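Local atomic coordinates of adenylate isopentenyltransferase (Humulus lupulus, PDB entry 3A8T), a protein that transfers an isopentenyl group from dimethylallyl diphosphate to ATP, ADP or AMP in cytokinin biosynthesis, with magnesium as cofactor. Residues E40-L45 with L171-C176; V76-D81 with V103-G108; D238-K243 with R261-E266; L299-S304 with E319-Q324. One frame throughout, in Å; residues are numbered along the deposited sequence.

How the contacts relate
Contacts 1 and 4 belong to the parallel sheet of the P-loop nucleotide-binding fold: contact 1 pairs strands 41-46 and 174-181, and contact 4 starts on 296-300, the next strand and an outermost one. Helix 315-338 serves both, packing on the first and forming half of the second, and their nearest atoms are about 7 Å apart. Contact 2 falls in sequence between the two strands of contact 1 and joins loops flanking strand 97-98. Contact 3 pairs helices 234-243 and 257-289, its centre about 44 Å from that of contact 1. Two of the four border the nucleotide site: contact 2 lies beside ATP-binding Lys73 and Thr84, and contact 4 holds ATP-binding Lys323.

Contact 1: E40-L45 with L171-C176; sequences EKLLVL and LRYDCC
Lys41 NZ approaches Asp174 OD2 at 3.0 Å, nearly along the carboxylate C-O axis, in a salt bridge between two side chains lying alongside each other with their charged ends on the same side. A bend at the last torsion of Lys41 (chi4 -73°) turns its ammonium back to the acid; the same nitrogen also bonds to the carbonyls of Phe336 and Glu339. Four backbone hydrogen bonds join the segments in a parallel ladder. Asp174 N to Glu40 O is almost straight (177° at the hydrogen), and Val44 N to Cys176 O is the shortest at 2.7 Å. On the face carrying Leu42 and Cys175, Leu42 CD2 lies 3.9 Å from Tyr173 CD2, meeting the ring obliquely. Glu40 O sits at that ring's edge, and the Glu40 carboxylate is nearly coplanar with the ring, OE1 at the edge 3.9 Å from CE1. On the face of Lys41 and Leu43, Leu43 CD1 touches Cys176 SG at 3.6 Å. The two strands are neighbours in the parallel sheet of the P-loop fold. Strand 132-136 bonds to the other edge of 41-46, helix 140-147 packs on Leu42, Tyr173 and Cys175, and helix 315-338 packs on Leu43, Asp174 and Cys176.

Contact 2: V76-D81 with V103-G108; sequences VYKGLD and VDPARG
Two loops meet at Tyr77 and Val103 through a single isolated bridge, outside any regular strand. Two backbone hydrogen bonds make it: Val103 N to Val76 O at 3.0 Å, and Lys78 N to Val103 O at 2.9 Å, 165° at the hydrogen. Val103 thus donates through N and accepts through O, its partners being the residues on either side of Tyr77. The Tyr77 ring crosses the valine obliquely, CD1 lying 3.9 Å from Val103 CG1, while Val76 CG2 sits over the centre of one ring face. Tyr77 OH is hydrogen-bonded to the backbone N of Leu110. Lys78 runs past Val103 O and bends at chi3 (-54°), bringing CE to 3.4 Å from Asp104 CA and NZ to 3.5 Å from Asp104 OD2, a salt bridge. Asp104 uses its other oxygen in an Asx turn, OD1 accepting from Ala106 N at 2.7 Å, which ties the carboxylate to the start of the 3-10 turn 105-107. Pro105 CD packs against Lys78 O at 3.5 Å. Segment 76-81 follows strand 66-70, close to the ATP-binding residues Lys73 and Thr84, whereas 103-108 leads from strand 97-98 toward helix 112-128.

Contact 3: D238-K243 with R261-E266; sequences DRYFEK and RGAFEE
Helix segments 238-243 and 261-266 run antiparallel, their axes 9.2 Å apart at closest approach and at 165° to each other, with the nearest CA atoms, those of Tyr240 and Ala263, 5.8 Å apart. The small Ala263 admits this approach: its CB lies 3.7 Å from Tyr240 CD1, and Lys243 CE rests on the same methyl from the following turn at 4.0 Å. Tyr240 provides the face of an aromatic pair. Its CG stands anti to the backbone N (chi1 173°), which sends the ring across to the other helix, where CD1 comes 3.6 Å from Phe264 N. Phe264 then presents its edge to the tyrosine face, a T-shaped pair with centroids 5.5 Å apart and planes at 86°; Phe264 CD1 is the atom over that face. Helix 234-243 is thus laid against the early part of the long helix 257-289, an antiparallel helix pair, with this contact centred about 25 Å from the centre of the chain. Both rings have further aromatic neighbours, Phe244 for Tyr240 and Phe237 for Phe264. Nearer the solvent-exposed side, the Arg239 and Glu266 side chains run nearly perpendicular. Arg239 NE to Glu266 OE1 is 4.0 Å, too long for a salt bridge, and no N-H points at the oxygen, so any attraction is probably a general one between opposite charges.

Contact 4: L299-S304 with E319-Q324; sequences LDATES and EIWEKQ
Asp300 OD1 is gripped twice by Thr302, while the backbone O of Asp300 faces Gln324 NE2 of the helix across the contact at 3.7 Å. Thr302 OG1 donates to OD1 at 2.6 Å through the syn lone pair, and Thr302 N reaches it at 2.7 Å with 157° at the hydrogen. The second bond defines an Asx turn, bridging Ala301 at the N-cap, at the junction of strand 296-300 and helix 302-309. Thr302 OG1 also meets the backbone N of Ser183. The extended Gln324 side chain (chi2 -168°) places NE2 3.6 Å from Glu303 CB, with its amide steeply inclined, at 76°, to the Glu303 carboxylate. In this P-loop fold the segment leaves an outermost strand of the parallel sheet and packs on helix 315-338, the helix that holds the ATP-binding Lys323. There Ile320 CG2 abuts Ser304 OG at 3.4 Å. Ser304 OG lies in the plane of the Trp321 ring at its edge, 3.5 Å from Trp321 CB, and Ala301 CB also lies at the ring's edge, 4.0 Å from CZ3. Trp321 NE1 is hydrogen-bonded to Asp59 OD2 of helix 53-61, and the indole also touches Arg55 and Leu56 of that helix, which begins at the end of the ATP-binding loop 47-54.

Contact 1: E40-L45 with L171-C176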
loop_
_atom_site.group_PDB
_atom_site.type_symbol
_atom_site.label_atom_id
_atom_site.label_comp_id
_atom_site.label_asym_id
_atom_site.label_seq_id
_atom_site.Cartn_x
_atom_site.Cartn_y
_atom_site.Cartn_z
ATOM N N GLU A 40 13.465 15.571 15.238
ATOM C CA GLU A 40 13.127 14.160 15.416
ATOM C C GLU A 40 13.440 13.217 14.280
ATOM O O GLU A 40 13.231 13.545 13.091
ATOM C CB GLU A 40 11.639 14.032 15.771
ATOM C CG GLU A 40 11.308 14.860 16.983
ATOM C CD GLU A 40 9.814 15.139 17.177
ATOM O OE1 GLU A 40 9.092 15.397 16.158
ATOM O OE2 GLU A 40 9.388 15.131 18.379
ATOM N N LYS A 41 13.913 12.028 14.689
ATOM C CA LYS A 41 14.284 10.945 13.799
ATOM C C LYS A 41 13.061 10.177 13.343
ATOM O O LYS A 41 12.180 9.831 14.151
ATOM C CB LYS A 41 15.261 10.004 14.468
ATOM C CG LYS A 41 16.642 10.633 14.768
ATOM C CD LYS A 41 17.616 9.603 15.438
ATOM C CE LYS A 41 19.102 10.105 15.539
ATOM N NZ LYS A 41 19.813 10.105 14.205
ATOM N N LEU A 42 13.011 9.957 12.036
ATOM C CA LEU A 42 11.940 9.244 11.431
ATOM C C LEU A 42 12.428 8.278 10.361
ATOM O O LEU A 42 13.114 8.650 9.424
ATOM C CB LEU A 42 10.917 10.218 10.824
ATOM C CG LEU A 42 9.790 9.539 10.015
ATOM C CD1 LEU A 42 8.805 8.725 10.909
ATOM C CD2 LEU A 42 9.111 10.609 9.210
ATOM N N LEU A 43 12.071 7.018 10.517
ATOM C CA LEU A 43 12.459 6.030 9.536
ATOM C C LEU A 43 11.367 6.012 8.482
ATOM O O LEU A 43 10.176 6.009 8.827
ATOM C CB LEU A 43 12.591 4.667 10.194
ATOM C CG LEU A 43 13.064 3.496 9.343
ATOM C CD1 LEU A 43 14.411 3.834 8.634
ATOM C CD2 LEU A 43 13.194 2.297 10.286
ATOM N N VAL A 44 11.765 6.022 7.218
ATOM C CA VAL A 44 10.801 6.026 6.138
ATOM C C VAL A 44 10.982 4.813 5.244
ATOM O O VAL A 44 12.023 4.618 4.681
ATOM C CB VAL A 44 10.930 7.334 5.316
ATOM C CG1 VAL A 44 9.903 7.347 4.146
ATOM C CG2 VAL A 44 10.768 8.529 6.255
ATOM N N LEU A 45 9.964 3.974 5.155
ATOM C CA LEU A 45 10.051 2.776 4.338
ATOM C C LEU A 45 9.278 3.049 3.079
ATOM O O LEU A 45 8.058 3.213 3.132
ATOM C CB LEU A 45 9.495 1.514 5.057
ATOM C CG LEU A 45 10.074 1.135 6.445
ATOM C CD1 LEU A 45 9.801 -0.292 6.739
ATOM C CD2 LEU A 45 11.544 1.464 6.553
ATOM N N LEU A 171 13.704 19.179 4.752
ATOM C CA LEU A 171 12.921 18.246 5.574
ATOM C C LEU A 171 12.707 18.579 7.057
ATOM O O LEU A 171 13.542 19.096 7.755
ATOM C CB LEU A 171 13.444 16.817 5.426
ATOM C CG LEU A 171 13.483 16.283 3.972
ATOM C CD1 LEU A 171 13.870 14.850 4.011
ATOM C CD2 LEU A 171 12.193 16.415 3.264
ATOM N N ARG A 172 11.498 18.306 7.483
ATOM C CA ARG A 172 11.032 18.561 8.814
ATOM C C ARG A 172 11.728 17.656 9.800
ATOM O O ARG A 172 11.980 18.057 10.926
ATOM C CB ARG A 172 9.547 18.276 8.821
ATOM C CG ARG A 172 8.731 19.142 9.681
ATOM C CD ARG A 172 7.342 19.087 9.125
ATOM N NE ARG A 172 6.374 19.142 10.199
ATOM C CZ ARG A 172 5.226 18.496 10.178
ATOM N NH1 ARG A 172 4.912 17.750 9.141
ATOM N NH2 ARG A 172 4.399 18.602 11.207
ATOM N N TYR A 173 12.041 16.432 9.382
ATOM C CA TYR A 173 12.660 15.503 10.286
ATOM C C TYR A 173 14.055 15.066 9.870
ATOM O O TYR A 173 14.580 15.441 8.842
ATOM C CB TYR A 173 11.782 14.261 10.398
ATOM C CG TYR A 173 10.345 14.529 10.733
ATOM C CD1 TYR A 173 9.954 14.900 12.015
ATOM C CD2 TYR A 173 9.370 14.487 9.736
ATOM C CE1 TYR A 173 8.613 15.229 12.288
ATOM C CE2 TYR A 173 8.050 14.821 9.995
ATOM C CZ TYR A 173 7.674 15.186 11.264
ATOM O OH TYR A 173 6.349 15.451 11.487
ATOM N N ASP A 174 14.646 14.247 10.712
ATOM C CA ASP A 174 15.936 13.662 10.466
ATOM C C ASP A 174 15.540 12.277 9.932
ATOM O O ASP A 174 15.290 11.342 10.701
ATOM C CB ASP A 174 16.659 13.528 11.799
ATOM C CG ASP A 174 17.987 12.855 11.669
ATOM O OD1 ASP A 174 18.552 12.881 10.546
ATOM O OD2 ASP A 174 18.472 12.331 12.698
ATOM N N CYS A 175 15.479 12.158 8.616
ATOM C CA CYS A 175 15.047 10.922 7.978
ATOM C C CYS A 175 16.075 9.888 7.535
ATOM O O CYS A 175 17.186 10.219 7.148
ATOM C CB CYS A 175 14.224 11.259 6.733
ATOM S SG CYS A 175 12.853 12.300 6.974
ATOM N N CYS A 176 15.665 8.624 7.580
ATOM C CA CYS A 176 16.461 7.516 7.070
ATOM C C CYS A 176 15.422 6.919 6.112
ATOM O O CYS A 176 14.295 6.658 6.499
ATOM C CB CYS A 176 16.836 6.510 8.159
ATOM S SG CYS A 176 17.666 5.022 7.519
#

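Contact 2: V76-D81 with V103-G108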
loop_
_atom_site.group_PDB
_atom_site.type_symbol
_atom_site.label_atom_id
_atom_site.label_comp_id
_atom_site.label_asym_id
_atom_site.label_seq_id
_atom_site.Cartn_x
_atom_site.Cartn_y
_atom_site.Cartn_z
ATOM N N VAL A 76 -5.740 4.333 4.803
ATOM C CA VAL A 76 -6.056 5.166 5.936
ATOM C C VAL A 76 -7.523 4.988 6.263
ATOM O O VAL A 76 -7.924 5.251 7.368
ATOM C CB VAL A 76 -5.773 6.729 5.697
ATOM C CG1 VAL A 76 -4.309 6.971 5.500
ATOM C CG2 VAL A 76 -6.551 7.288 4.459
ATOM N N TYR A 77 -8.312 4.513 5.309
ATOM C CA TYR A 77 -9.740 4.377 5.509
ATOM C C TYR A 77 -10.109 3.059 6.096
ATOM O O TYR A 77 -9.471 2.078 5.783
ATOM C CB TYR A 77 -10.471 4.507 4.186
ATOM C CG TYR A 77 -10.199 5.803 3.453
ATOM C CD1 TYR A 77 -10.688 7.012 3.931
ATOM C CD2 TYR A 77 -9.416 5.821 2.307
ATOM C CE1 TYR A 77 -10.394 8.202 3.282
ATOM C CE2 TYR A 77 -9.119 7.003 1.649
ATOM C CZ TYR A 77 -9.605 8.183 2.139
ATOM O OH TYR A 77 -9.306 9.348 1.516
ATOM N N LYS A 78 -11.134 3.035 6.956
ATOM C CA LYS A 78 -11.632 1.789 7.539
ATOM C C LYS A 78 -12.360 1.148 6.363
ATOM O O LYS A 78 -13.073 1.828 5.620
ATOM C CB LYS A 78 -12.652 2.064 8.649
ATOM C CG LYS A 78 -12.310 3.244 9.561
ATOM C CD LYS A 78 -13.506 3.667 10.387
ATOM C CE LYS A 78 -14.715 3.943 9.459
ATOM N NZ LYS A 78 -16.118 3.756 10.042
ATOM N N GLY A 79 -12.207 -0.141 6.156
ATOM C CA GLY A 79 -12.926 -0.725 5.036
ATOM C C GLY A 79 -12.027 -1.374 3.998
ATOM O O GLY A 79 -10.818 -1.039 3.908
ATOM N N LEU A 80 -12.624 -2.291 3.222
ATOM C CA LEU A 80 -11.953 -3.042 2.168
ATOM C C LEU A 80 -10.574 -3.464 2.593
ATOM O O LEU A 80 -9.625 -3.251 1.862
ATOM C CB LEU A 80 -11.857 -2.209 0.885
ATOM C CG LEU A 80 -13.163 -1.590 0.326
ATOM C CD1 LEU A 80 -12.800 -0.721 -0.871
ATOM C CD2 LEU A 80 -14.186 -2.635 -0.061
ATOM N N ASP A 81 -10.474 -4.067 3.767
ATOM C CA ASP A 81 -9.217 -4.511 4.309
ATOM C C ASP A 81 -8.478 -5.402 3.307
ATOM O O ASP A 81 -7.240 -5.296 3.172
ATOM C CB ASP A 81 -9.454 -5.229 5.632
ATOM C CG ASP A 81 -10.022 -4.298 6.737
ATOM O OD1 ASP A 81 -9.831 -3.075 6.679
ATOM O OD2 ASP A 81 -10.638 -4.778 7.703
ATOM N N VAL A 103 -9.939 6.197 9.314
ATOM C CA VAL A 103 -10.679 7.318 8.746
ATOM C C VAL A 103 -11.995 6.785 8.160
ATOM O O VAL A 103 -12.006 5.791 7.483
ATOM C CB VAL A 103 -9.856 8.021 7.640
ATOM C CG1 VAL A 103 -10.639 9.231 7.092
ATOM C CG2 VAL A 103 -8.486 8.433 8.192
ATOM N N ASP A 104 -13.112 7.433 8.451
ATOM C CA ASP A 104 -14.400 6.984 7.948
ATOM C C ASP A 104 -14.559 7.457 6.532
ATOM O O ASP A 104 -14.710 8.643 6.272
ATOM C CB ASP A 104 -15.545 7.531 8.796
ATOM C CG ASP A 104 -16.902 6.958 8.390
ATOM O OD1 ASP A 104 -17.110 6.685 7.174
ATOM O OD2 ASP A 104 -17.763 6.780 9.297
ATOM N N PRO A 105 -14.513 6.526 5.576
ATOM C CA PRO A 105 -14.655 6.888 4.161
ATOM C C PRO A 105 -15.857 7.834 3.888
ATOM O O PRO A 105 -15.799 8.717 3.025
ATOM C CB PRO A 105 -14.783 5.527 3.472
ATOM C CG PRO A 105 -15.254 4.610 4.557
ATOM C CD PRO A 105 -14.475 5.069 5.751
ATOM N N ALA A 106 -16.938 7.641 4.639
ATOM C CA ALA A 106 -18.123 8.479 4.497
ATOM C C ALA A 106 -17.768 9.947 4.581
ATOM O O ALA A 106 -18.353 10.732 3.853
ATOM C CB ALA A 106 -19.157 8.142 5.574
ATOM N N ARG A 107 -16.814 10.318 5.436
ATOM C CA ARG A 107 -16.427 11.732 5.586
ATOM C C ARG A 107 -15.603 12.399 4.459
ATOM O O ARG A 107 -15.145 13.541 4.621
ATOM C CB ARG A 107 -15.680 11.961 6.903
ATOM C CG ARG A 107 -16.439 11.493 8.106
ATOM C CD ARG A 107 -15.913 12.129 9.371
ATOM N NE ARG A 107 -16.160 11.243 10.491
ATOM C CZ ARG A 107 -17.325 10.624 10.677
ATOM N NH1 ARG A 107 -18.334 10.822 9.814
ATOM N NH2 ARG A 107 -17.467 9.765 11.686
ATOM N N GLY A 108 -15.448 11.700 3.331
ATOM C CA GLY A 108 -14.696 12.233 2.201
ATOM C C GLY A 108 -13.207 11.882 2.150
ATOM O O GLY A 108 -12.694 11.042 2.880
#

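Contact 3: D238-K243 with R261-E266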
loop_
_atom_site.group_PDB
_atom_site.type_symbol
_atom_site.label_atom_id
_atom_site.label_comp_id
_atom_site.label_asym_id
_atom_site.label_seq_id
_atom_site.Cartn_x
_atom_site.Cartn_y
_atom_site.Cartn_z
ATOM N N ASP A 238 -17.108 -2.434 -10.385
ATOM C CA ASP A 238 -18.360 -1.666 -10.597
ATOM C C ASP A 238 -18.809 -1.884 -12.063
ATOM O O ASP A 238 -20.004 -2.016 -12.373
ATOM C CB ASP A 238 -18.174 -0.160 -10.332
ATOM C CG ASP A 238 -18.097 0.175 -8.836
ATOM O OD1 ASP A 238 -18.428 -0.704 -8.000
ATOM O OD2 ASP A 238 -17.707 1.313 -8.477
ATOM N N ARG A 239 -17.851 -1.958 -12.968
ATOM C CA ARG A 239 -18.186 -2.177 -14.358
ATOM C C ARG A 239 -18.870 -3.549 -14.477
ATOM O O ARG A 239 -19.864 -3.693 -15.152
ATOM C CB ARG A 239 -16.913 -2.107 -15.165
ATOM C CG ARG A 239 -17.047 -2.251 -16.651
ATOM C CD ARG A 239 -15.930 -1.445 -17.321
ATOM N NE ARG A 239 -15.986 -1.694 -18.740
ATOM C CZ ARG A 239 -16.942 -1.217 -19.515
ATOM N NH1 ARG A 239 -17.899 -0.443 -19.016
ATOM N NH2 ARG A 239 -16.995 -1.582 -20.772
ATOM N N TYR A 240 -18.345 -4.547 -13.783
ATOM C CA TYR A 240 -18.935 -5.878 -13.780
ATOM C C TYR A 240 -20.304 -5.877 -13.099
ATOM O O TYR A 240 -21.252 -6.370 -13.648
ATOM C CB TYR A 240 -18.021 -6.844 -13.059
ATOM C CG TYR A 240 -18.621 -8.181 -12.857
ATOM C CD1 TYR A 240 -18.536 -9.166 -13.838
ATOM C CD2 TYR A 240 -19.269 -8.492 -11.677
ATOM C CE1 TYR A 240 -19.071 -10.422 -13.651
ATOM C CE2 TYR A 240 -19.810 -9.761 -11.482
ATOM C CZ TYR A 240 -19.704 -10.720 -12.470
ATOM O OH TYR A 240 -20.210 -11.975 -12.236
ATOM N N PHE A 241 -20.414 -5.313 -11.904
ATOM C CA PHE A 241 -21.703 -5.300 -11.224
ATOM C C PHE A 241 -22.738 -4.473 -12.031
ATOM O O PHE A 241 -23.933 -4.617 -11.875
ATOM C CB PHE A 241 -21.559 -4.707 -9.804
ATOM C CG PHE A 241 -20.662 -5.485 -8.895
ATOM C CD1 PHE A 241 -20.849 -6.845 -8.688
ATOM C CD2 PHE A 241 -19.630 -4.852 -8.187
ATOM C CE1 PHE A 241 -20.029 -7.559 -7.787
ATOM C CE2 PHE A 241 -18.810 -5.602 -7.276
ATOM C CZ PHE A 241 -19.018 -6.924 -7.089
ATOM N N GLU A 242 -22.266 -3.576 -12.875
ATOM C CA GLU A 242 -23.170 -2.781 -13.686
ATOM C C GLU A 242 -24.113 -3.716 -14.390
ATOM O O GLU A 242 -25.334 -3.557 -14.372
ATOM C CB GLU A 242 -22.398 -1.983 -14.742
ATOM C CG GLU A 242 -23.257 -0.910 -15.324
ATOM C CD GLU A 242 -23.971 -0.164 -14.215
ATOM O OE1 GLU A 242 -25.194 0.057 -14.313
ATOM O OE2 GLU A 242 -23.292 0.194 -13.233
ATOM N N LYS A 243 -23.509 -4.711 -15.016
ATOM C CA LYS A 243 -24.258 -5.724 -15.726
ATOM C C LYS A 243 -24.776 -6.835 -14.852
ATOM O O LYS A 243 -25.911 -7.273 -15.045
ATOM C CB LYS A 243 -23.417 -6.289 -16.859
ATOM C CG LYS A 243 -23.359 -5.334 -18.044
ATOM C CD LYS A 243 -22.496 -5.883 -19.153
ATOM C CE LYS A 243 -21.120 -6.331 -18.614
ATOM N NZ LYS A 243 -20.563 -5.320 -17.637
ATOM N N ARG A 261 -18.969 -14.387 -17.868
ATOM C CA ARG A 261 -17.599 -14.921 -17.750
ATOM C C ARG A 261 -16.568 -13.953 -18.363
ATOM O O ARG A 261 -15.469 -13.737 -17.809
ATOM C CB ARG A 261 -17.527 -16.288 -18.444
ATOM C CG ARG A 261 -16.192 -16.983 -18.302
ATOM C CD ARG A 261 -16.207 -18.279 -19.074
ATOM N NE ARG A 261 -16.896 -19.344 -18.353
ATOM C CZ ARG A 261 -16.346 -20.024 -17.350
ATOM N NH1 ARG A 261 -15.105 -19.720 -16.983
ATOM N NH2 ARG A 261 -17.024 -21.009 -16.736
ATOM N N GLY A 262 -16.949 -13.390 -19.514
ATOM C CA GLY A 262 -16.110 -12.431 -20.204
ATOM C C GLY A 262 -16.008 -11.169 -19.326
ATOM O O GLY A 262 -14.929 -10.609 -19.182
ATOM N N ALA A 263 -17.102 -10.732 -18.699
ATOM C CA ALA A 263 -17.017 -9.519 -17.906
ATOM C C ALA A 263 -16.190 -9.716 -16.653
ATOM O O ALA A 263 -15.420 -8.862 -16.278
ATOM C CB ALA A 263 -18.402 -9.013 -17.565
ATOM N N PHE A 264 -16.327 -10.871 -16.035
ATOM C CA PHE A 264 -15.572 -11.163 -14.841
ATOM C C PHE A 264 -14.076 -11.139 -15.136
ATOM O O PHE A 264 -13.275 -10.484 -14.466
ATOM C CB PHE A 264 -15.927 -12.546 -14.333
ATOM C CG PHE A 264 -15.443 -12.799 -12.952
ATOM C CD1 PHE A 264 -16.155 -12.284 -11.864
ATOM C CD2 PHE A 264 -14.215 -13.419 -12.740
ATOM C CE1 PHE A 264 -15.660 -12.374 -10.608
ATOM C CE2 PHE A 264 -13.695 -13.511 -11.476
ATOM C CZ PHE A 264 -14.409 -12.991 -10.398
ATOM N N GLU A 265 -13.726 -11.909 -16.149
ATOM C CA GLU A 265 -12.383 -12.071 -16.607
ATOM C C GLU A 265 -11.781 -10.721 -16.918
ATOM O O GLU A 265 -10.662 -10.456 -16.516
ATOM C CB GLU A 265 -12.434 -13.004 -17.833
ATOM C CG GLU A 265 -11.138 -13.277 -18.567
ATOM C CD GLU A 265 -11.350 -14.137 -19.875
ATOM O OE1 GLU A 265 -10.354 -14.370 -20.629
ATOM O OE2 GLU A 265 -12.511 -14.571 -20.139
ATOM N N GLU A 266 -12.532 -9.876 -17.619
ATOM C CA GLU A 266 -12.087 -8.534 -17.995
ATOM C C GLU A 266 -11.841 -7.670 -16.734
ATOM O O GLU A 266 -10.888 -6.914 -16.673
ATOM C CB GLU A 266 -13.133 -7.834 -18.917
ATOM C CG GLU A 266 -13.332 -6.341 -18.573
ATOM C CD GLU A 266 -14.179 -5.492 -19.570
ATOM O OE1 GLU A 266 -15.442 -5.573 -19.554
ATOM O OE2 GLU A 266 -13.566 -4.721 -20.355
#

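Contact 4: L299-S304 with E319-Q324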
loop_
_atom_site.group_PDB
_atom_site.type_symbol
_atom_site.label_atom_id
_atom_site.label_comp_id
_atom_site.label_asym_id
_atom_site.label_seq_id
_atom_site.Cartn_x
_atom_site.Cartn_y
_atom_site.Cartn_z
ATOM N N LEU A 299 17.122 -1.480 -1.140
ATOM C CA LEU A 299 17.145 -2.892 -0.740
ATOM C C LEU A 299 16.602 -3.666 -1.921
ATOM O O LEU A 299 15.534 -3.360 -2.413
ATOM C CB LEU A 299 16.266 -3.146 0.492
ATOM C CG LEU A 299 16.659 -2.382 1.758
ATOM C CD1 LEU A 299 15.549 -2.499 2.769
ATOM C CD2 LEU A 299 17.998 -2.864 2.318
ATOM N N ASP A 300 17.346 -4.643 -2.408
ATOM C CA ASP A 300 16.848 -5.374 -3.535
ATOM C C ASP A 300 16.156 -6.641 -3.099
ATOM O O ASP A 300 16.798 -7.661 -2.815
ATOM C CB ASP A 300 17.965 -5.716 -4.505
ATOM C CG ASP A 300 17.421 -6.240 -5.844
ATOM O OD1 ASP A 300 16.276 -6.782 -5.891
ATOM O OD2 ASP A 300 18.126 -6.101 -6.853
ATOM N N ALA A 301 14.834 -6.574 -3.096
ATOM C CA ALA A 301 13.975 -7.675 -2.729
ATOM C C ALA A 301 13.653 -8.613 -3.913
ATOM O O ALA A 301 12.832 -9.513 -3.777
ATOM C CB ALA A 301 12.668 -7.107 -2.166
ATOM N N THR A 302 14.264 -8.406 -5.072
ATOM C CA THR A 302 13.925 -9.235 -6.232
ATOM C C THR A 302 13.969 -10.756 -6.100
ATOM O O THR A 302 13.035 -11.408 -6.456
ATOM C CB THR A 302 14.740 -8.825 -7.452
ATOM O OG1 THR A 302 14.505 -7.430 -7.716
ATOM C CG2 THR A 302 14.334 -9.689 -8.666
ATOM N N GLU A 303 15.022 -11.325 -5.559
ATOM C CA GLU A 303 15.071 -12.742 -5.459
ATOM C C GLU A 303 14.150 -13.259 -4.394
ATOM O O GLU A 303 13.798 -14.454 -4.393
ATOM C CB GLU A 303 16.482 -13.204 -5.141
ATOM C CG GLU A 303 17.500 -12.820 -6.213
ATOM C CD GLU A 303 17.169 -13.379 -7.583
ATOM O OE1 GLU A 303 16.795 -14.576 -7.664
ATOM O OE2 GLU A 303 17.300 -12.615 -8.573
ATOM N N SER A 304 13.798 -12.391 -3.459
ATOM C CA SER A 304 12.911 -12.768 -2.380
ATOM C C SER A 304 11.547 -12.982 -2.971
ATOM O O SER A 304 10.849 -13.919 -2.617
ATOM C CB SER A 304 12.818 -11.657 -1.301
ATOM O OG SER A 304 14.006 -11.484 -0.548
ATOM N N GLU A 319 14.402 -17.057 3.881
ATOM C CA GLU A 319 15.840 -17.134 3.926
ATOM C C GLU A 319 16.489 -15.954 3.182
ATOM O O GLU A 319 17.379 -15.276 3.694
ATOM C CB GLU A 319 16.331 -18.457 3.294
ATOM C CG GLU A 319 16.078 -19.726 4.121
ATOM C CD GLU A 319 16.913 -20.969 3.657
ATOM O OE1 GLU A 319 16.875 -22.021 4.363
ATOM O OE2 GLU A 319 17.608 -20.910 2.598
ATOM N N ILE A 320 16.016 -15.749 1.961
ATOM C CA ILE A 320 16.533 -14.749 1.038
ATOM C C ILE A 320 16.320 -13.352 1.538
ATOM O O ILE A 320 17.235 -12.555 1.583
ATOM C CB ILE A 320 15.890 -14.983 -0.362
ATOM C CG1 ILE A 320 16.359 -16.386 -0.880
ATOM C CG2 ILE A 320 16.258 -13.865 -1.284
ATOM C CD1 ILE A 320 15.434 -17.184 -1.774
ATOM N N TRP A 321 15.095 -13.082 1.929
ATOM C CA TRP A 321 14.716 -11.815 2.497
ATOM C C TRP A 321 15.539 -11.478 3.756
ATOM O O TRP A 321 15.958 -10.349 3.967
ATOM C CB TRP A 321 13.212 -11.920 2.806
ATOM C CG TRP A 321 12.613 -10.786 3.555
ATOM C CD1 TRP A 321 12.447 -10.690 4.913
ATOM C CD2 TRP A 321 12.002 -9.629 2.998
ATOM N NE1 TRP A 321 11.744 -9.557 5.224
ATOM C CE2 TRP A 321 11.465 -8.884 4.068
ATOM C CE3 TRP A 321 11.859 -9.141 1.697
ATOM C CZ2 TRP A 321 10.791 -7.681 3.871
ATOM C CZ3 TRP A 321 11.191 -7.951 1.507
ATOM C CH2 TRP A 321 10.666 -7.237 2.575
ATOM N N GLU A 322 15.788 -12.473 4.589
ATOM C CA GLU A 322 16.520 -12.283 5.822
ATOM C C GLU A 322 17.881 -11.762 5.456
ATOM O O GLU A 322 18.310 -10.748 5.956
ATOM C CB GLU A 322 16.623 -13.623 6.575
ATOM C CG GLU A 322 16.466 -13.492 8.101
ATOM C CD GLU A 322 15.471 -14.510 8.748
ATOM O OE1 GLU A 322 15.832 -15.713 8.796
ATOM O OE2 GLU A 322 14.347 -14.107 9.214
ATOM N N LYS A 323 18.536 -12.451 4.527
ATOM C CA LYS A 323 19.869 -12.089 4.063
ATOM C C LYS A 323 19.932 -10.861 3.180
ATOM O O LYS A 323 20.771 -10.008 3.382
ATOM C CB LYS A 323 20.511 -13.252 3.291
ATOM C CG LYS A 323 20.777 -14.482 4.118
ATOM C CD LYS A 323 21.230 -15.697 3.288
ATOM C CE LYS A 323 22.555 -15.442 2.480
ATOM N NZ LYS A 323 23.806 -15.158 3.301
ATOM N N GLN A 324 19.043 -10.762 2.210
ATOM C CA GLN A 324 19.127 -9.642 1.281
ATOM C C GLN A 324 18.433 -8.342 1.603
ATOM O O GLN A 324 18.818 -7.284 1.105
ATOM C CB GLN A 324 18.701 -10.104 -0.123
ATOM C CG GLN A 324 19.518 -11.295 -0.638
ATOM C CD GLN A 324 19.315 -11.592 -2.134
ATOM O OE1 GLN A 324 20.162 -12.239 -2.752
ATOM N NE2 GLN A 324 18.207 -11.116 -2.719
#